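PDB 1WDI: S-adenosylmethionine:tRNA ribosyltransferase-isomerase from Thermus thermophilus, which probably transfers and isomerises the ribose of S-adenosylmethionine onto preQ1-modified tRNA to give epoxyqueuosine, a step in queuosine biosynthesis. Local coordinates for residues V260-E265 / G279-F284; S266-G271 / T290-D295. All coordinates share one frame; numbering follows the deposited sequence.

Contact 1 (V260-E265 / G279-F284); sequences VVRALE and GETRLF
Arg-262 and Thr-281 carry the contact between helix 258-266 and the end of mixed-sheet strand 277-281, which pairs antiparallel with 231-235 (Thr-281 with Glu-231), and the direct polar link between them is thin. Arg-262 NH2 points to Thr-281 O at 3.5 Å in a weak, bent hydrogen bond (138° at the hydrogen), with the oxygen at the edge of the guanidinium. The arginine chain turns at chi3 (58°), which brings the guanidinium round to this carbonyl, while the stronger partner of NH2 is His-229 O.

Two waters do more. Water 1 accepts from Arg-262 NE at 2.7 Å and donates to Leu-283 O, just past the strand end. Water 2 donates to Arg-262 O at 2.7 Å and hydrogen-bonds to Thr-281 OG1 at 2.8 Å. That hydroxyl also receives a weak bond from Leu-283 N, 3.3 Å from OG1, closing an ST turn where the strand gives way to loop.

The closest carbon contact between side chains is made by the methyl of Thr-281, whose CG2 lies 4.1 Å from Arg-262 CB. Threonine suits the place because one branch packs on the helix while the other serves water and turn; arginine suits its own through a long stem ending in several N-H groups.

Solvent molecules thus bridge much of this helix-to-strand seam, which suggests that it depends on bound water as well as on side-chain fit.

Contact 2 (S266-G271 / T290-D295); sequences SAYREG and TFKVVD
Beside the packing of Tyr-268 on Lys-292 and Val-293, Arg-269 NH1 is gripped by two backbone carbonyls. It gives a nearly straight bond (168°) to Ser-266 O, with Arg-269 NH1 and Ser-266 O 2.9 Å apart. Its second bond runs to Tyr-268 O, also 2.9 Å from NH1, but the nitrogen stands above that carbonyl's plane. Both oxygens lie close to the guanidinium plane, so a single nitrogen braces the backbone where helix 258-266 passes into strand 268-269.

Across the contact the joining is by carbon. Lys-292 CB sits over the centre of the Tyr-268 ring, 3.6 Å from the centroid and only 8° off the normal, a well-formed CH-pi contact. Lys-292 CG follows over the CE2 side of the ring, 3.8 Å from Tyr-268 CE2, and a bend at chi2 (-67°) then leads the chain out past that rim. Val-293 adds one branch, its CG2 meeting Tyr-268 CD1 at 3.8 Å.

Tyrosine fits because its flat face receives the lysine methylenes, while its phenol end reaches the neighbourhood of Glu-270. Lysine gives aliphatic cover near the backbone and keeps its charge for the surface, where NZ is 4.6 Å from Glu-270 OE1, too far for a salt bridge though probably a mild attraction. An alanine in place of Tyr-268 would probably leave Lys-292 CB without its aromatic face and open a gap beside Val-293 CG2.

The contact thus lays the short hairpin of strands 268-269 and 273-274 against the loop leading to strand 296-300. Val-293 also packs on Leu-264 of helix 258-266 and Val-274 of strand 273-274, and Ala-267 rests on Tyr-233 and Ile-235 of strand 231-235.

Overall arrangement
From strand 253-256 the chain enters helix 258-266, which supplies the first half of contact 1, and then the hairpin of strands 268-269 and 273-274, which begins contact 2. Strand 277-281 returns to close the loop of contact 1; the loop 290-295 closes that of contact 2 before strand 296-300 pairs parallel with 253-256. The two closures therefore cross rather than nest, and both lie within the long connection between the parallel neighbours 253-256 and 296-300, which includes strand 277-281 beside 231-235. Their centres lie 10 Å apart. Glu-265 joins them, its carboxylate taking backbone N-H groups of Lys-292, Val-293 and Val-294, so that the helix of contact 1 is bound to the loop of contact 2.

Contact 1 (V260-E265 / G279-F284)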
# COMPACT_ATOMS: atom_id res chain seq x y z
N VAL A 260 0.46 5.79 -0.31
CA VAL A 260 -0.26 7.05 -0.43
C VAL A 260 0.71 8.13 -0.91
O VAL A 260 0.38 8.95 -1.77
CB VAL A 260 -0.86 7.49 0.92
CG1 VAL A 260 -1.12 8.99 0.90
CG2 VAL A 260 -2.16 6.73 1.19
N VAL A 261 1.91 8.15 -0.34
CA VAL A 261 2.91 9.14 -0.74
C VAL A 261 3.17 9.04 -2.26
O VAL A 261 3.08 10.04 -2.98
CB VAL A 261 4.25 8.92 -0.02
CG1 VAL A 261 5.31 9.85 -0.60
CG2 VAL A 261 4.09 9.17 1.49
N ARG A 262 3.48 7.84 -2.73
CA ARG A 262 3.78 7.63 -4.15
C ARG A 262 2.62 8.01 -5.06
O ARG A 262 2.83 8.60 -6.12
CB ARG A 262 4.17 6.16 -4.38
CG ARG A 262 5.44 5.73 -3.65
CD ARG A 262 5.62 4.22 -3.73
NE ARG A 262 5.69 3.75 -5.11
CZ ARG A 262 5.80 2.48 -5.47
NH1 ARG A 262 5.85 1.53 -4.55
NH2 ARG A 262 5.85 2.16 -6.76
N ALA A 263 1.40 7.68 -4.66
CA ALA A 263 0.24 8.01 -5.48
C ALA A 263 0.02 9.52 -5.54
O ALA A 263 -0.12 10.08 -6.63
CB ALA A 263 -1.00 7.31 -4.94
N LEU A 264 -0.00 10.19 -4.39
CA LEU A 264 -0.21 11.64 -4.36
C LEU A 264 0.87 12.41 -5.12
O LEU A 264 0.56 13.29 -5.92
CB LEU A 264 -0.28 12.15 -2.92
CG LEU A 264 -1.49 11.71 -2.07
CD1 LEU A 264 -1.36 12.26 -0.64
CD2 LEU A 264 -2.78 12.23 -2.72
N GLU A 265 2.13 12.09 -4.88
CA GLU A 265 3.22 12.79 -5.56
C GLU A 265 3.21 12.52 -7.07
O GLU A 265 3.51 13.41 -7.86
CB GLU A 265 4.57 12.39 -4.96
CG GLU A 265 4.78 12.84 -3.50
CD GLU A 265 4.81 14.36 -3.32
OE1 GLU A 265 5.34 15.06 -4.20
OE2 GLU A 265 4.31 14.86 -2.29
N GLY A 279 -4.17 6.41 -12.37
CA GLY A 279 -2.80 6.77 -12.61
C GLY A 279 -1.94 5.57 -12.30
O GLY A 279 -2.43 4.53 -11.87
N GLU A 280 -0.64 5.73 -12.51
CA GLU A 280 0.31 4.66 -12.26
C GLU A 280 1.66 5.32 -12.00
O GLU A 280 1.98 6.35 -12.59
CB GLU A 280 0.41 3.74 -13.47
CG GLU A 280 1.34 2.56 -13.30
CD GLU A 280 1.39 1.68 -14.53
OE1 GLU A 280 1.85 2.16 -15.59
OE2 GLU A 280 0.97 0.51 -14.45
N THR A 281 2.45 4.74 -11.10
CA THR A 281 3.75 5.29 -10.80
C THR A 281 4.81 4.24 -10.51
O THR A 281 4.57 3.29 -9.76
CB THR A 281 3.70 6.24 -9.59
OG1 THR A 281 4.97 6.87 -9.42
CG2 THR A 281 3.34 5.46 -8.33
N ARG A 282 5.97 4.41 -11.12
CA ARG A 282 7.09 3.51 -10.92
C ARG A 282 8.27 4.39 -10.51
O ARG A 282 9.43 3.97 -10.55
CB ARG A 282 7.39 2.72 -12.19
CG ARG A 282 7.39 3.54 -13.48
CD ARG A 282 7.39 2.61 -14.69
NE ARG A 282 7.23 3.33 -15.95
CZ ARG A 282 7.02 2.74 -17.13
NH1 ARG A 282 6.94 1.42 -17.21
NH2 ARG A 282 6.89 3.48 -18.22
N LEU A 283 7.95 5.62 -10.12
CA LEU A 283 8.95 6.58 -9.69
C LEU A 283 9.64 6.10 -8.43
O LEU A 283 8.99 5.61 -7.50
CB LEU A 283 8.31 7.95 -9.43
CG LEU A 283 9.27 8.99 -8.85
CD1 LEU A 283 10.44 9.21 -9.80
CD2 LEU A 283 8.52 10.29 -8.61
N PHE A 284 10.95 6.26 -8.41
CA PHE A 284 11.76 5.85 -7.28
C PHE A 284 12.10 7.09 -6.46
O PHE A 284 13.06 7.80 -6.75
CB PHE A 284 13.04 5.17 -7.80
CG PHE A 284 13.96 4.67 -6.72
CD1 PHE A 284 13.47 4.33 -5.46
CD2 PHE A 284 15.31 4.50 -6.98
CE1 PHE A 284 14.32 3.82 -4.48
CE2 PHE A 284 16.17 4.00 -6.01
CZ PHE A 284 15.67 3.66 -4.75
O HOH W 1 6.59 5.63 -6.87
O HOH W 2 5.34 8.34 -7.07

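Contact 2 (S266-G271 / T290-D295)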
# COMPACT_ATOMS: atom_id res chain seq x y z
N SER A 266 2.84 11.31 -7.48
CA SER A 266 2.78 10.97 -8.90
C SER A 266 1.61 11.66 -9.60
O SER A 266 1.67 11.94 -10.80
CB SER A 266 2.65 9.46 -9.07
OG SER A 266 2.37 9.14 -10.42
N ALA A 267 0.55 11.93 -8.86
CA ALA A 267 -0.65 12.56 -9.40
C ALA A 267 -0.59 14.08 -9.42
O ALA A 267 -1.52 14.73 -9.90
CB ALA A 267 -1.88 12.11 -8.61
N TYR A 268 0.48 14.65 -8.89
CA TYR A 268 0.64 16.10 -8.86
C TYR A 268 1.01 16.65 -10.23
O TYR A 268 1.86 16.09 -10.92
CB TYR A 268 1.73 16.50 -7.87
CG TYR A 268 1.96 17.99 -7.78
CD1 TYR A 268 1.13 18.79 -7.00
CD2 TYR A 268 2.99 18.60 -8.49
CE1 TYR A 268 1.32 20.18 -6.93
CE2 TYR A 268 3.19 19.99 -8.44
CZ TYR A 268 2.35 20.76 -7.66
OH TYR A 268 2.55 22.12 -7.58
N ARG A 269 0.37 17.75 -10.62
CA ARG A 269 0.64 18.41 -11.89
C ARG A 269 0.87 19.88 -11.59
O ARG A 269 0.03 20.53 -10.96
CB ARG A 269 -0.54 18.25 -12.85
CG ARG A 269 -0.86 16.81 -13.24
CD ARG A 269 0.15 16.25 -14.23
NE ARG A 269 -0.16 14.86 -14.57
CZ ARG A 269 0.16 13.81 -13.83
NH1 ARG A 269 0.82 13.98 -12.70
NH2 ARG A 269 -0.21 12.59 -14.20
N GLU A 270 2.00 20.41 -12.04
CA GLU A 270 2.32 21.81 -11.80
C GLU A 270 1.23 22.74 -12.34
O GLU A 270 0.73 22.56 -13.45
CB GLU A 270 3.67 22.16 -12.43
CG GLU A 270 4.22 23.52 -12.02
CD GLU A 270 4.28 23.68 -10.50
OE1 GLU A 270 4.78 22.77 -9.82
OE2 GLU A 270 3.83 24.73 -10.00
N GLY A 271 0.85 23.73 -11.53
CA GLY A 271 -0.18 24.67 -11.93
C GLY A 271 -1.58 24.14 -11.68
O GLY A 271 -2.55 24.88 -11.78
N THR A 290 11.90 16.75 -3.74
CA THR A 290 11.06 17.77 -3.12
C THR A 290 9.61 17.31 -3.19
O THR A 290 9.07 17.10 -4.28
CB THR A 290 11.20 19.13 -3.83
OG1 THR A 290 12.56 19.58 -3.73
CG2 THR A 290 10.28 20.17 -3.18
N PHE A 291 8.98 17.14 -2.03
CA PHE A 291 7.59 16.70 -2.00
C PHE A 291 6.68 17.88 -2.30
O PHE A 291 6.83 18.95 -1.73
CB PHE A 291 7.27 16.08 -0.63
CG PHE A 291 8.02 14.81 -0.37
CD1 PHE A 291 9.38 14.84 -0.05
CD2 PHE A 291 7.41 13.58 -0.56
CE1 PHE A 291 10.12 13.67 0.06
CE2 PHE A 291 8.13 12.39 -0.45
CZ PHE A 291 9.49 12.44 -0.14
N LYS A 292 5.75 17.66 -3.22
CA LYS A 292 4.82 18.69 -3.65
C LYS A 292 3.45 18.59 -2.97
O LYS A 292 2.66 19.54 -3.00
CB LYS A 292 4.64 18.62 -5.17
CG LYS A 292 5.90 18.99 -5.96
CD LYS A 292 6.23 20.46 -5.76
CE LYS A 292 7.45 20.89 -6.55
NZ LYS A 292 7.70 22.35 -6.35
N VAL A 293 3.16 17.45 -2.36
CA VAL A 293 1.87 17.25 -1.72
C VAL A 293 1.94 16.85 -0.24
O VAL A 293 1.29 17.46 0.60
CB VAL A 293 1.05 16.17 -2.45
CG1 VAL A 293 -0.35 16.05 -1.84
CG2 VAL A 293 0.97 16.51 -3.94
N VAL A 294 2.73 15.83 0.06
CA VAL A 294 2.86 15.32 1.42
C VAL A 294 3.57 16.26 2.39
O VAL A 294 4.72 16.64 2.16
CB VAL A 294 3.58 13.95 1.41
CG1 VAL A 294 3.65 13.38 2.82
CG2 VAL A 294 2.86 13.00 0.46
N ASP A 295 2.87 16.62 3.47
CA ASP A 295 3.43 17.52 4.49
C ASP A 295 3.91 16.76 5.73
O ASP A 295 4.71 17.27 6.51
CB ASP A 295 2.40 18.56 4.94
CG ASP A 295 1.96 19.48 3.81
OD1 ASP A 295 2.83 20.14 3.21
OD2 ASP A 295 0.74 19.54 3.53